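Local coordinates for exodeoxyribonuclease III (Archaeoglobus fulgidus, PDB 2VOA), which probably cuts DNA at abasic sites as an AP endonuclease of the exonuclease III family, with magnesium or manganese as the likely cofactor, at residues C144-V149 and R216-L221; I102-P107 and L121-R126; I197-D202 and L249-V254; P151-V156 and D171-Y176. The protein carries 1 engineered substitution. One frame throughout, in Å; residues are numbered along the deposited sequence. Where two conformers were deposited one is given.

Interaction 1. Residues C144-V149 and R216-L221; sequences CGDMNV and RGDAIL. Engineered in segment 216-221: Gly217 (natural residue Val).
Gly145 and Ala219 face each other as an antiparallel hydrogen-bonded pair: Gly145 N gives to Ala219 O at 3.1 Å, and Ala219 N returns a bond to Gly145 O. Cys144 with Ile220 and Asp146 with Asp218 are the flanking non-hydrogen-bonded pairs, and their four side chains lie on one face. Ala219 CB lies on the opposite face, where the Met147 side chain reaches it. Met147 CB rests 3.2 Å from Gly217 O, the same carbonyl that takes the Met147 N-H at 2.9 Å; CG, beside the backbone N (chi1 -54°), packs against Ala219 CB; the chain then bends at chi2, passes SD along Thr104 of the neighbouring strand, and ends with CE tip to tip against Leu221 CD2, a tight 3.4 Å. The backbone angles of Gly145 leave no room for a CB, which would collide with the carbonyl oxygen of Cys144. Here the ends of two neighbouring strands, and the loop after one of them, carry predicted active-site residues of the two-sheet DNase I-like fold. Asp146 and Asp218, both predicted to serve catalysis, bring their carboxylates together with planes 47° apart and Asp146 OD1 3.7 Å from Asp218 OD2. Asp146 OD2 accepts from Asn8, and Asp218 OD1 is bonded to Thr199 and His248. Asp146 OD1 also takes the Asn148 N-H on its anti side, closing an Asx turn that positions Asn148, a predicted transition-state stabiliser whose ND2 is hydrogen-bonded to Val106 O. Gly217 is engineered, replacing a valine, and its CA lies 3.4 Å from Val149 O. A water bridges that oxygen to Arg216 O.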
loop_
_atom_site.group_PDB
_atom_site.type_symbol
_atom_site.label_atom_id
_atom_site.label_comp_id
_atom_site.label_asym_id
_atom_site.label_seq_id
_atom_site.Cartn_x
_atom_site.Cartn_y
_atom_site.Cartn_z
ATOM N N CYS A 144 9.572 29.016 -1.009
ATOM C CA CYS A 144 9.878 27.590 -0.748
ATOM C C CYS A 144 9.456 26.723 -1.915
ATOM O O CYS A 144 8.616 27.129 -2.729
ATOM C CB CYS A 144 9.086 27.080 0.454
ATOM S SG CYS A 144 9.578 27.690 2.068
ATOM N N GLY A 145 10.008 25.512 -1.989
ATOM C CA GLY A 145 9.380 24.511 -2.817
ATOM C C GLY A 145 10.313 23.517 -3.430
ATOM O O GLY A 145 11.498 23.445 -3.082
ATOM N N ASP A 146 9.729 22.722 -4.316
ATOM C CA ASP A 146 10.493 21.812 -5.110
ATOM C C ASP A 146 10.675 22.532 -6.425
ATOM O O ASP A 146 9.735 22.651 -7.216
ATOM C CB ASP A 146 9.751 20.494 -5.295
ATOM C CG ASP A 146 10.550 19.478 -6.094
ATOM O OD1 ASP A 146 11.620 19.811 -6.680
ATOM O OD2 ASP A 146 10.073 18.316 -6.161
ATOM N N MET A 147 11.889 23.033 -6.611
ATOM C CA MET A 147 12.247 23.892 -7.750
ATOM C C MET A 147 12.582 23.095 -8.997
ATOM O O MET A 147 12.637 23.646 -10.099
ATOM C CB MET A 147 13.458 24.763 -7.348
ATOM C CG MET A 147 13.266 25.594 -6.042
ATOM S SD MET A 147 11.682 26.476 -5.972
ATOM C CE MET A 147 11.934 27.301 -4.400
ATOM N N ASN A 148 12.853 21.801 -8.827
ATOM C CA ASN A 148 13.355 20.975 -9.933
ATOM C C ASN A 148 14.529 21.650 -10.631
ATOM O O ASN A 148 14.719 21.553 -11.836
ATOM C CB ASN A 148 12.232 20.601 -10.909
ATOM C CG ASN A 148 11.337 19.511 -10.340
ATOM O OD1 ASN A 148 11.820 18.446 -9.949
ATOM N ND2 ASN A 148 10.042 19.778 -10.280
ATOM N N VAL A 149 15.351 22.312 -9.827
ATOM C CA VAL A 149 16.593 22.895 -10.330
ATOM C C VAL A 149 17.641 22.732 -9.253
ATOM O O VAL A 149 17.429 23.140 -8.105
ATOM C CB VAL A 149 16.452 24.413 -10.663
ATOM C CG1 VAL A 149 17.813 25.025 -11.085
ATOM C CG2 VAL A 149 15.411 24.645 -11.765
ATOM N N ARG A 216 19.783 17.942 -4.993
ATOM C CA ARG A 216 19.251 18.963 -4.084
ATOM C C ARG A 216 18.530 20.016 -4.946
ATOM O O ARG A 216 19.103 21.060 -5.320
ATOM C CB ARG A 216 20.370 19.567 -3.202
ATOM C CG ARG A 216 19.831 20.230 -1.890
ATOM C CD ARG A 216 19.063 21.527 -2.154
ATOM N NE ARG A 216 19.985 22.557 -2.623
ATOM C CZ ARG A 216 19.857 23.865 -2.412
ATOM N NH1 ARG A 216 18.792 24.364 -1.758
ATOM N NH2 ARG A 216 20.805 24.680 -2.856
ATOM N N GLY A 217 17.275 19.701 -5.281
ATOM C CA GLY A 217 16.427 20.585 -6.103
ATOM C C GLY A 217 15.325 21.306 -5.322
ATOM O O GLY A 217 14.535 22.067 -5.913
ATOM N N ASP A 218 15.257 21.051 -4.019
ATOM C CA ASP A 218 14.312 21.693 -3.087
ATOM C C ASP A 218 15.047 22.839 -2.372
ATOM O O ASP A 218 16.239 22.731 -2.070
ATOM C CB ASP A 218 13.789 20.686 -2.052
ATOM C CG ASP A 218 13.120 19.496 -2.688
ATOM O OD1 ASP A 218 13.788 18.448 -2.875
ATOM O OD2 ASP A 218 11.922 19.633 -3.009
ATOM N N ALA A 219 14.348 23.941 -2.079
ATOM C CA ALA A 219 15.041 25.099 -1.499
ATOM C C ALA A 219 14.099 25.918 -0.606
ATOM O O ALA A 219 12.865 25.898 -0.796
ATOM C CB ALA A 219 15.683 25.994 -2.594
ATOM N N ILE A 220 14.714 26.609 0.356
ATOM C CA ILE A 220 14.051 27.656 1.110
ATOM C C ILE A 220 14.824 28.946 0.840
ATOM O O ILE A 220 15.985 29.074 1.233
ATOM C CB ILE A 220 14.039 27.357 2.625
ATOM C CG1 ILE A 220 13.195 26.092 2.904
ATOM C CG2 ILE A 220 13.509 28.583 3.412
ATOM C CD1 ILE A 220 13.380 25.534 4.328
ATOM N N LEU A 221 14.174 29.887 0.149
ATOM C CA LEU A 221 14.817 31.140 -0.235
ATOM C C LEU A 221 14.213 32.252 0.593
ATOM O O LEU A 221 12.997 32.403 0.615
ATOM C CB LEU A 221 14.605 31.426 -1.723
ATOM C CG LEU A 221 15.181 30.494 -2.805
ATOM C CD1 LEU A 221 16.532 29.929 -2.422
ATOM C CD2 LEU A 221 14.271 29.380 -3.107
HETATM O O HOH W 1 17.957 23.705 -5.207
#

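Interaction 2. Residues I102-P107 and L121-R126; sequences INTYVP and LQWLER
Trp123, first along 121-126 to meet the strand end, lays its indole against Pro107, Val106 and Thr104. Pro107 covers one face: its CD stands 3.7 Å from the centroid of the five-membered ring, 22° off the normal, a CH-pi contact with the two side chains crossing at about a right angle. Val106 CG2 touches the far ring at Trp123 CZ3 (3.8 Å), while Thr104 CB comes to the indole edge, near its plane, 4.1 Å from Trp123 CH2. A chi1 of -148°, away from the usual staggered values, and a chi2 of 87° turn the indole broadside to the proline. Trp123 NE1 spends its hydrogen on Asp87, a bond that would also hold the rotation of the indole. With an alanine in place of Trp123, Pro107 and Val106 would probably face a gap and Asp87 lose its indole donor. Next in sequence, Leu124 sends CD2 to Val106 CG1 (4.0 Å), again nearly at right angles. Between them the two helix residues cover both methyls of the valine, CG2 by the tryptophan and CG1 by the leucine. Tyr105, a predicted active-site residue, starts away from the helix; its side chain touches Glu35 and packs on a DNA sugar. Helix 115-134 is the connection of a beta-alpha-beta unit, packed by this contact on strand 99-105 next to the parallel strand 141-144, with helix 170-180 alongside through Leu124 and Ala175.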
loop_
_atom_site.group_PDB
_atom_site.type_symbol
_atom_site.label_atom_id
_atom_site.label_comp_id
_atom_site.label_asym_id
_atom_site.label_seq_id
_atom_site.Cartn_x
_atom_site.Cartn_y
_atom_site.Cartn_z
ATOM N N ILE A 102 5.578 31.888 -0.229
ATOM C CA ILE A 102 5.265 31.482 -1.619
ATOM C C ILE A 102 5.785 30.051 -1.817
ATOM O O ILE A 102 6.976 29.824 -1.736
ATOM C CB ILE A 102 5.914 32.412 -2.682
ATOM C CG1 ILE A 102 5.698 33.898 -2.359
ATOM C CG2 ILE A 102 5.391 32.050 -4.082
ATOM C CD1 ILE A 102 6.932 34.604 -1.752
ATOM N N ASN A 103 4.881 29.107 -2.090
ATOM C CA ASN A 103 5.226 27.688 -2.205
ATOM C C ASN A 103 5.016 27.238 -3.647
ATOM O O ASN A 103 3.900 27.259 -4.144
ATOM C CB ASN A 103 4.333 26.868 -1.275
ATOM C CG ASN A 103 4.518 25.356 -1.431
ATOM O OD1 ASN A 103 5.530 24.875 -1.969
ATOM N ND2 ASN A 103 3.546 24.591 -0.865
ATOM N N THR A 104 6.104 26.864 -4.321
ATOM C CA THR A 104 6.050 26.488 -5.738
ATOM C C THR A 104 6.466 25.036 -5.979
ATOM O O THR A 104 7.426 24.518 -5.345
ATOM C CB THR A 104 6.984 27.377 -6.633
ATOM O OG1 THR A 104 8.324 27.247 -6.165
ATOM C CG2 THR A 104 6.591 28.846 -6.583
ATOM N N TYR A 105 5.780 24.406 -6.933
ATOM C CA TYR A 105 6.198 23.141 -7.477
ATOM C C TYR A 105 6.473 23.400 -8.959
ATOM O O TYR A 105 5.551 23.426 -9.788
ATOM C CB TYR A 105 5.126 22.044 -7.261
ATOM C CG TYR A 105 5.473 20.761 -7.950
ATOM C CD1 TYR A 105 6.742 20.181 -7.778
ATOM C CD2 TYR A 105 4.557 20.127 -8.809
ATOM C CE1 TYR A 105 7.097 19.012 -8.434
ATOM C CE2 TYR A 105 4.889 18.950 -9.473
ATOM C CZ TYR A 105 6.166 18.405 -9.295
ATOM O OH TYR A 105 6.511 17.250 -9.954
ATOM N N VAL A 106 7.738 23.686 -9.266
ATOM C CA VAL A 106 8.147 24.094 -10.614
ATOM C C VAL A 106 8.030 22.926 -11.588
ATOM O O VAL A 106 8.352 21.807 -11.238
ATOM C CB VAL A 106 9.589 24.644 -10.540
ATOM C CG1 VAL A 106 10.161 24.922 -11.936
ATOM C CG2 VAL A 106 9.623 25.911 -9.635
ATOM N N PRO A 107 7.561 23.172 -12.846
ATOM C CA PRO A 107 7.549 22.033 -13.807
ATOM C C PRO A 107 8.912 21.327 -13.917
ATOM O O PRO A 107 9.960 21.970 -14.050
ATOM C CB PRO A 107 7.165 22.696 -15.146
ATOM C CG PRO A 107 6.292 23.886 -14.691
ATOM C CD PRO A 107 7.034 24.406 -13.443
ATOM N N LEU A 121 11.007 26.475 -18.704
ATOM C CA LEU A 121 11.787 27.723 -18.848
ATOM C C LEU A 121 10.851 28.919 -18.821
ATOM O O LEU A 121 11.106 29.900 -18.136
ATOM C CB LEU A 121 12.660 27.713 -20.110
ATOM C CG LEU A 121 13.728 26.595 -20.186
ATOM C CD1 LEU A 121 14.495 26.649 -21.542
ATOM C CD2 LEU A 121 14.674 26.669 -18.971
ATOM N N GLN A 122 9.753 28.822 -19.560
ATOM C CA GLN A 122 8.766 29.891 -19.561
ATOM C C GLN A 122 8.187 30.133 -18.158
ATOM O O GLN A 122 7.923 31.279 -17.787
ATOM C CB GLN A 122 7.678 29.572 -20.593
ATOM C CG GLN A 122 8.204 29.655 -22.017
ATOM C CD GLN A 122 7.316 28.942 -23.030
ATOM O OE1 GLN A 122 7.751 28.646 -24.148
ATOM N NE2 GLN A 122 6.079 28.661 -22.649
ATOM N N TRP A 123 7.990 29.057 -17.380
ATOM C CA TRP A 123 7.421 29.132 -16.019
ATOM C C TRP A 123 8.374 29.884 -15.100
ATOM O O TRP A 123 7.960 30.779 -14.360
ATOM C CB TRP A 123 7.202 27.731 -15.455
ATOM C CG TRP A 123 6.014 27.606 -14.513
ATOM C CD1 TRP A 123 4.719 27.354 -14.875
ATOM C CD2 TRP A 123 6.010 27.738 -13.077
ATOM N NE1 TRP A 123 3.911 27.303 -13.761
ATOM C CE2 TRP A 123 4.670 27.529 -12.642
ATOM C CE3 TRP A 123 7.006 27.999 -12.114
ATOM C CZ2 TRP A 123 4.296 27.577 -11.276
ATOM C CZ3 TRP A 123 6.638 28.034 -10.758
ATOM C CH2 TRP A 123 5.294 27.827 -10.354
ATOM N N LEU A 124 9.667 29.554 -15.202
ATOM C CA LEU A 124 10.692 30.262 -14.421
ATOM C C LEU A 124 10.793 31.746 -14.810
ATOM O O LEU A 124 10.990 32.598 -13.939
ATOM C CB LEU A 124 12.057 29.564 -14.535
ATOM C CG LEU A 124 12.153 28.223 -13.780
ATOM C CD1 LEU A 124 13.442 27.533 -14.223
ATOM C CD2 LEU A 124 12.080 28.407 -12.230
ATOM N N GLU A 125 10.589 32.069 -16.084
ATOM C CA GLU A 125 10.580 33.471 -16.503
ATOM C C GLU A 125 9.330 34.186 -15.940
ATOM O O GLU A 125 9.396 35.317 -15.442
ATOM C CB GLU A 125 10.618 33.579 -18.033
ATOM C CG GLU A 125 10.407 34.995 -18.593
ATOM C CD GLU A 125 11.588 35.940 -18.367
ATOM O OE1 GLU A 125 11.494 37.120 -18.812
ATOM O OE2 GLU A 125 12.623 35.516 -17.784
ATOM N N ARG A 126 8.186 33.522 -16.028
ATOM C CA ARG A 126 6.955 34.087 -15.462
ATOM C C ARG A 126 7.099 34.278 -13.957
ATOM O O ARG A 126 6.698 35.319 -13.430
ATOM C CB ARG A 126 5.752 33.207 -15.802
ATOM C CG ARG A 126 5.390 33.229 -17.288
ATOM C CD ARG A 126 3.952 32.778 -17.474
ATOM N NE ARG A 126 3.759 31.350 -17.231
ATOM C CZ ARG A 126 2.625 30.823 -16.764
ATOM N NH1 ARG A 126 1.603 31.611 -16.465
ATOM N NH2 ARG A 126 2.512 29.520 -16.588
#

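Interaction 3. Residues I197-D202 and L249-V254; sequences IYTFYD and LPLVAV
Thr199 O accepts the N-H of Leu249 at 2.8 Å in a nearly straight bond, 161° at the hydrogen, although the donor stands above the carbonyl plane, 48° out of it, rather than on a lone pair. This is the hydrogen bond that ties the two segments, and side chains close round it. Leu249, with CG beside its backbone N, spreads its two methyls to different partners. CD1 meets the edge of the Tyr201 ring, near its plane, 3.7 Å from Tyr201 CE1; CD2 comes within 3.4 Å of Tyr198 O. Two residues on, where the chain is in the strand, Leu251 brings CB and CD1 to Thr199 CG2, both at 4.2 Å, the two side chains meeting at a slant. Thr199 thereby divides its branches: the methyl takes the apolar contact, while OG1, placed between the backbone N and the carbonyl carbon (chi1 53°), is hydrogen-bonded to Asp218. Phe200 points away from 249-254, and its ring meets those of His248 and Trp215. Leu249 also packs on Ala235, and Leu251 on Thr6, which seats the segment between strands 230-235 and 2-8. Opposite Trp215, Thr199 and Phe200 together take the place of one residue in the backbone pairing, a classic beta bulge. In this AP endonuclease of the DNase I-like superfamily, the bulged loop thus packs against the residues that follow His248, the predicted catalytic proton acceptor, and joins the chain leading into strand 251-255 to the neighbourhood of the predicted active site.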
loop_
_atom_site.group_PDB
_atom_site.type_symbol
_atom_site.label_atom_id
_atom_site.label_comp_id
_atom_site.label_asym_id
_atom_site.label_seq_id
_atom_site.Cartn_x
_atom_site.Cartn_y
_atom_site.Cartn_z
ATOM N N ILE A 197 24.582 17.683 0.407
ATOM C CA ILE A 197 23.320 17.539 1.134
ATOM C C ILE A 197 22.246 17.380 0.075
ATOM O O ILE A 197 22.101 18.250 -0.782
ATOM C CB ILE A 197 23.002 18.767 1.983
ATOM C CG1 ILE A 197 24.080 18.976 3.054
ATOM C CG2 ILE A 197 21.579 18.620 2.637
ATOM C CD1 ILE A 197 23.906 20.210 3.894
ATOM N N TYR A 198 21.500 16.270 0.135
ATOM C CA TYR A 198 20.523 15.969 -0.918
ATOM C C TYR A 198 19.129 15.898 -0.313
ATOM O O TYR A 198 18.963 15.446 0.820
ATOM C CB TYR A 198 20.862 14.676 -1.662
ATOM C CG TYR A 198 22.232 14.715 -2.280
ATOM C CD1 TYR A 198 23.152 13.716 -1.994
ATOM C CD2 TYR A 198 22.621 15.772 -3.118
ATOM C CE1 TYR A 198 24.430 13.717 -2.549
ATOM C CE2 TYR A 198 23.907 15.784 -3.689
ATOM C CZ TYR A 198 24.808 14.775 -3.371
ATOM O OH TYR A 198 26.077 14.782 -3.923
ATOM N N THR A 199 18.157 16.415 -1.054
ATOM C CA THR A 199 16.763 16.434 -0.627
ATOM C C THR A 199 15.919 15.433 -1.442
ATOM O O THR A 199 14.704 15.372 -1.284
ATOM C CB THR A 199 16.152 17.858 -0.732
ATOM O OG1 THR A 199 16.357 18.391 -2.053
ATOM C CG2 THR A 199 16.768 18.792 0.328
ATOM N N PHE A 200 16.580 14.711 -2.351
ATOM C CA PHE A 200 15.915 13.765 -3.247
ATOM C C PHE A 200 16.824 12.592 -3.582
ATOM O O PHE A 200 17.984 12.777 -3.945
ATOM C CB PHE A 200 15.486 14.460 -4.535
ATOM C CG PHE A 200 15.021 13.510 -5.604
ATOM C CD1 PHE A 200 13.798 12.860 -5.483
ATOM C CD2 PHE A 200 15.810 13.265 -6.721
ATOM C CE1 PHE A 200 13.351 11.961 -6.487
ATOM C CE2 PHE A 200 15.373 12.381 -7.732
ATOM C CZ PHE A 200 14.127 11.723 -7.594
ATOM N N TYR A 201 16.284 11.378 -3.464
ATOM C CA TYR A 201 16.961 10.169 -3.923
ATOM C C TYR A 201 15.923 9.397 -4.723
ATOM O O TYR A 201 14.844 9.088 -4.200
ATOM C CB TYR A 201 17.432 9.302 -2.750
ATOM C CG TYR A 201 18.509 9.938 -1.911
ATOM C CD1 TYR A 201 18.178 10.699 -0.797
ATOM C CD2 TYR A 201 19.866 9.739 -2.206
ATOM C CE1 TYR A 201 19.164 11.279 0.004
ATOM C CE2 TYR A 201 20.852 10.313 -1.415
ATOM C CZ TYR A 201 20.494 11.078 -0.323
ATOM O OH TYR A 201 21.467 11.633 0.479
ATOM N N ASP A 202 16.233 9.107 -5.982
ATOM C CA ASP A 202 15.290 8.431 -6.880
ATOM C C ASP A 202 14.982 7.034 -6.369
ATOM O O ASP A 202 15.902 6.289 -6.054
ATOM C CB ASP A 202 15.878 8.393 -8.299
ATOM C CG ASP A 202 14.877 7.972 -9.347
ATOM O OD1 ASP A 202 14.216 6.938 -9.172
ATOM O OD2 ASP A 202 14.797 8.655 -10.402
ATOM N N LEU A 249 13.306 14.402 0.929
ATOM C CA LEU A 249 13.489 14.677 2.362
ATOM C C LEU A 249 12.898 16.066 2.704
ATOM O O LEU A 249 12.961 16.981 1.863
ATOM C CB LEU A 249 14.995 14.775 2.688
ATOM C CG LEU A 249 15.909 13.560 2.766
ATOM C CD1 LEU A 249 16.094 12.902 1.401
ATOM C CD2 LEU A 249 17.246 13.987 3.328
ATOM N N PRO A 250 12.360 16.257 3.935
ATOM C CA PRO A 250 12.069 17.642 4.332
ATOM C C PRO A 250 13.345 18.484 4.414
ATOM O O PRO A 250 14.413 17.983 4.830
ATOM C CB PRO A 250 11.491 17.494 5.761
ATOM C CG PRO A 250 10.945 16.131 5.794
ATOM C CD PRO A 250 11.958 15.316 5.001
ATOM N N LEU A 251 13.226 19.747 4.027
ATOM C CA LEU A 251 14.294 20.716 4.191
ATOM C C LEU A 251 13.759 21.725 5.219
ATOM O O LEU A 251 12.616 22.194 5.078
ATOM C CB LEU A 251 14.643 21.383 2.850
ATOM C CG LEU A 251 15.764 22.427 2.894
ATOM C CD1 LEU A 251 17.105 21.765 3.245
ATOM C CD2 LEU A 251 15.825 23.195 1.549
ATOM N N VAL A 252 14.556 21.990 6.260
ATOM C CA VAL A 252 14.121 22.767 7.439
ATOM C C VAL A 252 15.033 23.980 7.605
ATOM O O VAL A 252 16.257 23.852 7.472
ATOM C CB VAL A 252 14.172 21.912 8.742
ATOM C CG1 VAL A 252 13.595 22.684 9.948
ATOM C CG2 VAL A 252 13.427 20.577 8.552
ATOM N N ALA A 253 14.453 25.153 7.864
ATOM C CA ALA A 253 15.253 26.337 8.213
ATOM C C ALA A 253 14.721 26.931 9.506
ATOM O O ALA A 253 13.500 26.918 9.750
ATOM C CB ALA A 253 15.164 27.390 7.095
ATOM N N VAL A 254 15.639 27.439 10.321
ATOM C CA VAL A 254 15.336 28.061 11.611
ATOM C C VAL A 254 15.876 29.497 11.607
ATOM O O VAL A 254 17.032 29.746 11.217
ATOM C CB VAL A 254 15.897 27.249 12.796
ATOM C CG1 VAL A 254 15.517 27.901 14.134
ATOM C CG2 VAL A 254 15.413 25.779 12.743
#

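Interaction 4. Residues P151-V156 and D171-Y176; sequences PEPIDV and DARRAY
Pro151 O is held by two nitrogens of Arg173, NE at 2.9 Å and NH2 at 3.1 Å, both reaching it from the same face of the carbonyl plane. The oxygen lies in the guanidinium plane, at the edge between the two N-H groups, so the grip is side-on; relative to the carbonyl plane, NE lies 60° out of it. A bend at chi3 (70°) in an otherwise drawn-out chain swings the arginine head across to this oxygen. Pro153 CD lies 3.7 Å from Arg173 NH2, crossing the arginine at about a right angle. On the next turn of the helix, Tyr176 offers its ring edge to the proline, CD2 standing 3.9 Å from Pro151 CB. The loop after strand 141-144, with its short 3-10 segment 153-155, is thus clasped by helix 170-180 in a partly buried part of the DNase I-like fold. Replacing Arg173 with a leucine would probably leave Pro151 O without either of its donors and let the loop shift against the helix. Further out, Asp155 OD1 accepts the Glu152 N-H at 2.9 Å through its anti lone pair, fixing the chain just past the gripped carbonyl. Its other oxygen, OD2, pairs with Arg189 and Arg216. Glu152 OE2 comes only to 4.1 Å from Arg173 NH2, beyond a salt bridge, with the flat groups almost perpendicular; the carboxylate instead pairs with Lys177 through OE1.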
loop_
_atom_site.group_PDB
_atom_site.type_symbol
_atom_site.label_atom_id
_atom_site.label_comp_id
_atom_site.label_asym_id
_atom_site.label_seq_id
_atom_site.Cartn_x
_atom_site.Cartn_y
_atom_site.Cartn_z
ATOM N N PRO A 151 20.974 24.289 -8.651
ATOM C CA PRO A 151 21.627 25.452 -9.282
ATOM C C PRO A 151 23.157 25.386 -9.396
ATOM O O PRO A 151 23.719 25.989 -10.324
ATOM C CB PRO A 151 21.228 26.622 -8.368
ATOM C CG PRO A 151 21.057 25.995 -7.018
ATOM C CD PRO A 151 20.451 24.615 -7.303
ATOM N N GLU A 152 23.818 24.680 -8.468
ATOM C CA GLU A 152 25.290 24.593 -8.486
ATOM C C GLU A 152 25.757 23.148 -8.600
ATOM O O GLU A 152 24.998 22.250 -8.229
ATOM C CB GLU A 152 25.869 25.203 -7.192
ATOM C CG GLU A 152 25.462 26.667 -6.947
ATOM C CD GLU A 152 25.943 27.624 -8.027
ATOM O OE1 GLU A 152 25.339 28.717 -8.144
ATOM O OE2 GLU A 152 26.929 27.318 -8.750
ATOM N N PRO A 153 27.018 22.925 -9.028
ATOM C CA PRO A 153 27.485 21.530 -9.149
ATOM C C PRO A 153 27.386 20.719 -7.837
ATOM O O PRO A 153 27.110 19.529 -7.879
ATOM C CB PRO A 153 28.929 21.651 -9.648
ATOM C CG PRO A 153 29.097 23.080 -10.164
ATOM C CD PRO A 153 28.056 23.911 -9.407
ATOM N N ILE A 154 27.585 21.363 -6.691
ATOM C CA ILE A 154 27.417 20.671 -5.387
ATOM C C ILE A 154 25.998 20.107 -5.137
ATOM O O ILE A 154 25.816 19.204 -4.319
ATOM C CB ILE A 154 27.864 21.581 -4.209
ATOM C CG1 ILE A 154 28.056 20.776 -2.908
ATOM C CG2 ILE A 154 26.896 22.757 -4.055
ATOM C CD1 ILE A 154 29.012 19.656 -2.999
ATOM N N ASP A 155 25.001 20.611 -5.879
ATOM C CA ASP A 155 23.606 20.178 -5.707
ATOM C C ASP A 155 23.241 18.878 -6.427
ATOM O O ASP A 155 22.108 18.409 -6.323
ATOM C CB ASP A 155 22.642 21.291 -6.152
ATOM C CG ASP A 155 22.777 22.538 -5.311
ATOM O OD1 ASP A 155 23.166 23.583 -5.867
ATOM O OD2 ASP A 155 22.529 22.462 -4.078
ATOM N N VAL A 156 24.201 18.295 -7.137
ATOM C CA VAL A 156 23.977 17.022 -7.840
ATOM C C VAL A 156 25.157 16.071 -7.575
ATOM O O VAL A 156 26.302 16.508 -7.350
ATOM C CB VAL A 156 23.762 17.200 -9.404
ATOM C CG1 VAL A 156 22.591 18.127 -9.712
ATOM C CG2 VAL A 156 25.029 17.663 -10.117
ATOM N N ASP A 171 20.091 26.095 -19.185
ATOM C CA ASP A 171 18.984 27.069 -19.363
ATOM C C ASP A 171 18.113 27.175 -18.105
ATOM O O ASP A 171 17.752 28.273 -17.680
ATOM C CB ASP A 171 18.109 26.747 -20.599
ATOM C CG ASP A 171 18.873 26.888 -21.925
ATOM O OD1 ASP A 171 19.917 27.595 -21.976
ATOM O OD2 ASP A 171 18.417 26.281 -22.930
ATOM N N ALA A 172 17.795 26.030 -17.513
ATOM C CA ALA A 172 17.023 26.008 -16.275
ATOM C C ALA A 172 17.802 26.638 -15.116
ATOM O O ALA A 172 17.233 27.408 -14.322
ATOM C CB ALA A 172 16.603 24.572 -15.930
ATOM N N ARG A 173 19.085 26.277 -15.001
ATOM C CA ARG A 173 19.952 26.844 -13.949
ATOM C C ARG A 173 19.996 28.362 -14.075
ATOM O O ARG A 173 19.822 29.059 -13.078
ATOM C CB ARG A 173 21.371 26.265 -14.017
ATOM C CG ARG A 173 21.437 24.788 -13.606
ATOM C CD ARG A 173 22.880 24.238 -13.837
ATOM N NE ARG A 173 23.883 24.764 -12.915
ATOM C CZ ARG A 173 25.194 24.778 -13.137
ATOM N NH1 ARG A 173 25.701 24.329 -14.285
ATOM N NH2 ARG A 173 26.011 25.272 -12.218
ATOM N N ARG A 174 20.198 28.869 -15.289
ATOM C CA ARG A 174 20.291 30.318 -15.507
ATOM C C ARG A 174 18.956 31.017 -15.149
ATOM O O ARG A 174 18.949 32.086 -14.526
ATOM C CB ARG A 174 20.677 30.615 -16.967
ATOM C CG ARG A 174 20.660 32.111 -17.294
ATOM C CD ARG A 174 21.021 32.436 -18.728
ATOM N NE ARG A 174 21.180 33.887 -18.855
ATOM C CZ ARG A 174 22.346 34.538 -18.898
ATOM N NH1 ARG A 174 23.506 33.880 -18.852
ATOM N NH2 ARG A 174 22.351 35.866 -19.000
ATOM N N ALA A 175 17.833 30.419 -15.551
ATOM C CA ALA A 175 16.517 31.009 -15.306
ATOM C C ALA A 175 16.197 31.057 -13.817
ATOM O O ALA A 175 15.629 32.017 -13.314
ATOM C CB ALA A 175 15.428 30.268 -16.076
ATOM N N TYR A 176 16.620 30.022 -13.099
ATOM C CA TYR A 176 16.371 29.942 -11.666
ATOM C C TYR A 176 17.254 30.977 -10.961
ATOM O O TYR A 176 16.776 31.769 -10.133
ATOM C CB TYR A 176 16.683 28.522 -11.204
ATOM C CG TYR A 176 16.558 28.289 -9.730
ATOM C CD1 TYR A 176 15.315 28.295 -9.108
ATOM C CD2 TYR A 176 17.692 28.066 -8.945
ATOM C CE1 TYR A 176 15.180 28.062 -7.754
ATOM C CE2 TYR A 176 17.573 27.813 -7.556
ATOM C CZ TYR A 176 16.326 27.818 -6.977
ATOM O OH TYR A 176 16.183 27.584 -5.635
#

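In the fold
Along the chain, interaction 2 closes before the others open; interaction 4 falls within the stretch spanned by interaction 1, and the segments of interactions 1 and 3 alternate. Interaction 1 is central, its centre about 5 Å from that of the chain and 9 to 11 Å from those of the other three, all of which touch it. Interactions 1 and 2 share the sheet containing strands 99-105, 141-144 and 218-222, whereas 249-254 belongs to the other sheet. The Asp218-Thr199 bond joins interaction 1 to interaction 3 beside the predicted catalytic site. Interactions 1 to 3 thus bring parts of both sheets and their loops together around that site, while interaction 4 holds a loop farther out.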